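Local structure of pseudopilin EpsI (Vibrio vulnificus, 2RET) at residues L11-F16 / A45-Y50. The protein is a minor pseudopilin of the type II secretion system, probably needed for energy-dependent export of proteases and toxins from the periplasm. The protein carries 2 engineered substitutions. Sequence-based numbering, arbitrary orientation.
Sequences LEQKMF and AGQTWY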
loop_
_atom_site.group_PDB
_atom_site.type_symbol
_atom_site.label_atom_id
_atom_site.label_comp_id
_atom_site.label_asym_id
_atom_site.label_seq_id
_atom_site.Cartn_x
_atom_site.Cartn_y
_atom_site.Cartn_z
ATOM N N LEU A 11 -7.235 22.658 -31.915
ATOM C CA LEU A 11 -7.115 21.330 -31.306
ATOM C C LEU A 11 -5.690 20.822 -31.325
ATOM O O LEU A 11 -5.212 20.258 -30.314
ATOM C CB LEU A 11 -8.054 20.336 -31.986
ATOM C CG LEU A 11 -9.527 20.599 -31.623
ATOM C CD1 LEU A 11 -10.543 19.864 -32.525
ATOM C CD2 LEU A 11 -9.766 20.264 -30.120
ATOM N N GLU A 12 -4.986 21.048 -32.440
ATOM C CA GLU A 12 -3.552 20.776 -32.479
ATOM C C GLU A 12 -2.793 21.494 -31.369
ATOM O O GLU A 12 -2.080 20.852 -30.617
ATOM C CB GLU A 12 -2.924 21.151 -33.824
ATOM C CG GLU A 12 -3.265 20.185 -34.921
ATOM C CD GLU A 12 -2.965 20.714 -36.303
ATOM O OE1 GLU A 12 -2.398 21.831 -36.435
ATOM O OE2 GLU A 12 -3.284 19.996 -37.271
ATOM N N GLN A 13 -2.927 22.825 -31.311
ATOM C CA GLN A 13 -2.265 23.644 -30.291
ATOM C C GLN A 13 -2.505 23.126 -28.866
ATOM O O GLN A 13 -1.588 23.041 -28.074
ATOM C CB GLN A 13 -2.740 25.112 -30.350
ATOM C CG GLN A 13 -2.344 25.886 -31.617
ATOM C CD GLN A 13 -0.825 26.067 -31.767
ATOM O OE1 GLN A 13 -0.161 25.285 -32.451
ATOM N NE2 GLN A 13 -0.283 27.117 -31.144
ATOM N N LYS A 14 -3.750 22.782 -28.569
ATOM C CA LYS A 14 -4.152 22.292 -27.248
ATOM C C LYS A 14 -3.486 20.931 -26.850
ATOM O O LYS A 14 -3.002 20.741 -25.744
ATOM C CB LYS A 14 -5.673 22.164 -27.231
ATOM C CG LYS A 14 -6.293 22.329 -25.896
ATOM C CD LYS A 14 -7.819 22.517 -26.007
ATOM C CE LYS A 14 -8.546 21.166 -26.103
ATOM N NZ LYS A 14 -8.846 20.573 -24.734
HETATM N N MSE A 15 -3.456 20.013 -27.795
HETATM C CA MSE A 15 -2.907 18.708 -27.593
HETATM C C MSE A 15 -1.380 18.751 -27.468
HETATM O O MSE A 15 -0.808 18.121 -26.594
HETATM C CB MSE A 15 -3.310 17.834 -28.782
HETATM C CG MSE A 15 -2.790 16.424 -28.716
HETATM SE SE MSE A 15 -3.492 15.331 -30.166
HETATM C CE MSE A 15 -5.103 16.351 -30.715
ATOM N N PHE A 16 -0.744 19.495 -28.341
ATOM C CA PHE A 16 0.690 19.611 -28.313
ATOM C C PHE A 16 1.218 20.421 -27.130
ATOM O O PHE A 16 2.208 19.999 -26.540
ATOM C CB PHE A 16 1.215 20.161 -29.626
ATOM C CG PHE A 16 0.889 19.294 -30.823
ATOM C CD1 PHE A 16 0.922 17.904 -30.741
ATOM C CD2 PHE A 16 0.574 19.876 -32.050
ATOM C CE1 PHE A 16 0.616 17.127 -31.835
ATOM C CE2 PHE A 16 0.289 19.094 -33.153
ATOM C CZ PHE A 16 0.305 17.730 -33.055
ATOM N N ALA A 45 6.273 18.957 -32.458
ATOM C CA ALA A 45 5.501 19.080 -33.681
ATOM C C ALA A 45 5.893 20.287 -34.507
ATOM O O ALA A 45 5.039 20.924 -35.067
ATOM C CB ALA A 45 3.995 19.110 -33.393
ATOM N N GLY A 46 7.187 20.607 -34.569
ATOM C CA GLY A 46 7.665 21.675 -35.448
ATOM C C GLY A 46 7.625 23.059 -34.841
ATOM O O GLY A 46 8.109 24.015 -35.415
ATOM N N GLN A 47 7.083 23.156 -33.647
ATOM C CA GLN A 47 6.825 24.420 -33.014
ATOM C C GLN A 47 7.628 24.548 -31.705
ATOM O O GLN A 47 7.720 23.591 -30.908
ATOM C CB GLN A 47 5.315 24.474 -32.725
ATOM C CG GLN A 47 4.860 25.820 -32.277
ATOM C CD GLN A 47 3.392 25.954 -32.189
ATOM O OE1 GLN A 47 2.643 25.132 -32.739
ATOM N NE2 GLN A 47 2.941 27.031 -31.520
ATOM N N THR A 48 8.164 25.741 -31.460
ATOM C CA THR A 48 8.774 26.057 -30.171
ATOM C C THR A 48 7.717 26.454 -29.172
ATOM O O THR A 48 6.971 27.400 -29.410
ATOM C CB THR A 48 9.789 27.221 -30.259
ATOM O OG1 THR A 48 10.670 26.944 -31.321
ATOM C CG2 THR A 48 10.614 27.324 -28.984
ATOM N N TRP A 49 7.677 25.737 -28.050
ATOM C CA TRP A 49 6.800 26.043 -26.942
ATOM C C TRP A 49 7.547 26.576 -25.716
ATOM O O TRP A 49 8.607 26.098 -25.380
ATOM C CB TRP A 49 6.039 24.790 -26.544
ATOM C CG TRP A 49 5.280 24.172 -27.640
ATOM C CD1 TRP A 49 5.707 23.186 -28.460
ATOM C CD2 TRP A 49 3.941 24.467 -28.030
ATOM N NE1 TRP A 49 4.731 22.858 -29.347
ATOM C CE2 TRP A 49 3.637 23.638 -29.122
ATOM C CE3 TRP A 49 3.004 25.399 -27.614
ATOM C CZ2 TRP A 49 2.421 23.657 -29.761
ATOM C CZ3 TRP A 49 1.780 25.436 -28.274
ATOM C CH2 TRP A 49 1.497 24.550 -29.316
ATOM N N TYR A 50 6.953 27.537 -25.025
ATOM C CA TYR A 50 7.595 28.196 -23.898
ATOM C C TYR A 50 6.912 27.790 -22.590
ATOM O O TYR A 50 5.779 28.182 -22.324
ATOM C CB TYR A 50 7.576 29.704 -24.077
ATOM C CG TYR A 50 8.338 30.140 -25.301
ATOM C CD1 TYR A 50 9.652 30.579 -25.210
ATOM C CD2 TYR A 50 7.749 30.086 -26.559
ATOM C CE1 TYR A 50 10.356 30.952 -26.358
ATOM C CE2 TYR A 50 8.438 30.458 -27.699
ATOM C CZ TYR A 50 9.725 30.891 -27.595
ATOM O OH TYR A 50 10.378 31.257 -28.737
#
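Helix residues 11-16 and strand residues 47-50 run with their axes 11.3 Å apart at closest approach and their N-to-C directions 56° apart, and the two backbones come nearest at F16 and A45, with 7.2 Å between their CA atoms. The A45 methyl sits over the centre of one face of the F16 ring, A45 CB 3.7 Å from the ring centroid, a CH-pi contact. F16 CB rests 3.7 Å from W49 CZ2, so F16 touches the turn with its ring and the strand with its stem. One turn earlier, the Q13 side chain bends at chi2 (-64°), which brings its amide towards the strand; there it lies against the benzo end of the indole, Q13 CD 3.7 Å from W49 CH2, the two planes 32° apart. The Q13 amide also meets that of Q47, nearly coplanar with it. Q47 reaches in with an extended chain, and its CD lies 3.5 Å above one face of the W49 ring, offset towards the rim. W49 NE1 donates a hydrogen bond to the carbonyl O of L44, which satisfies the indole N-H at this turn. The contact ties the N-terminal part of helix 8-30 to the turn between strands 38-44 and 47-56; in this soluble periplasmic domain, a helix packs on an antiparallel sheet as in other pilin-like proteins. W49 continues onto A17 and V20 of that helix, F16 onto L44, while Y158 of the EpsJ chain meets the F16 ring edge-to-face and L21 of EpsJ packs against F16.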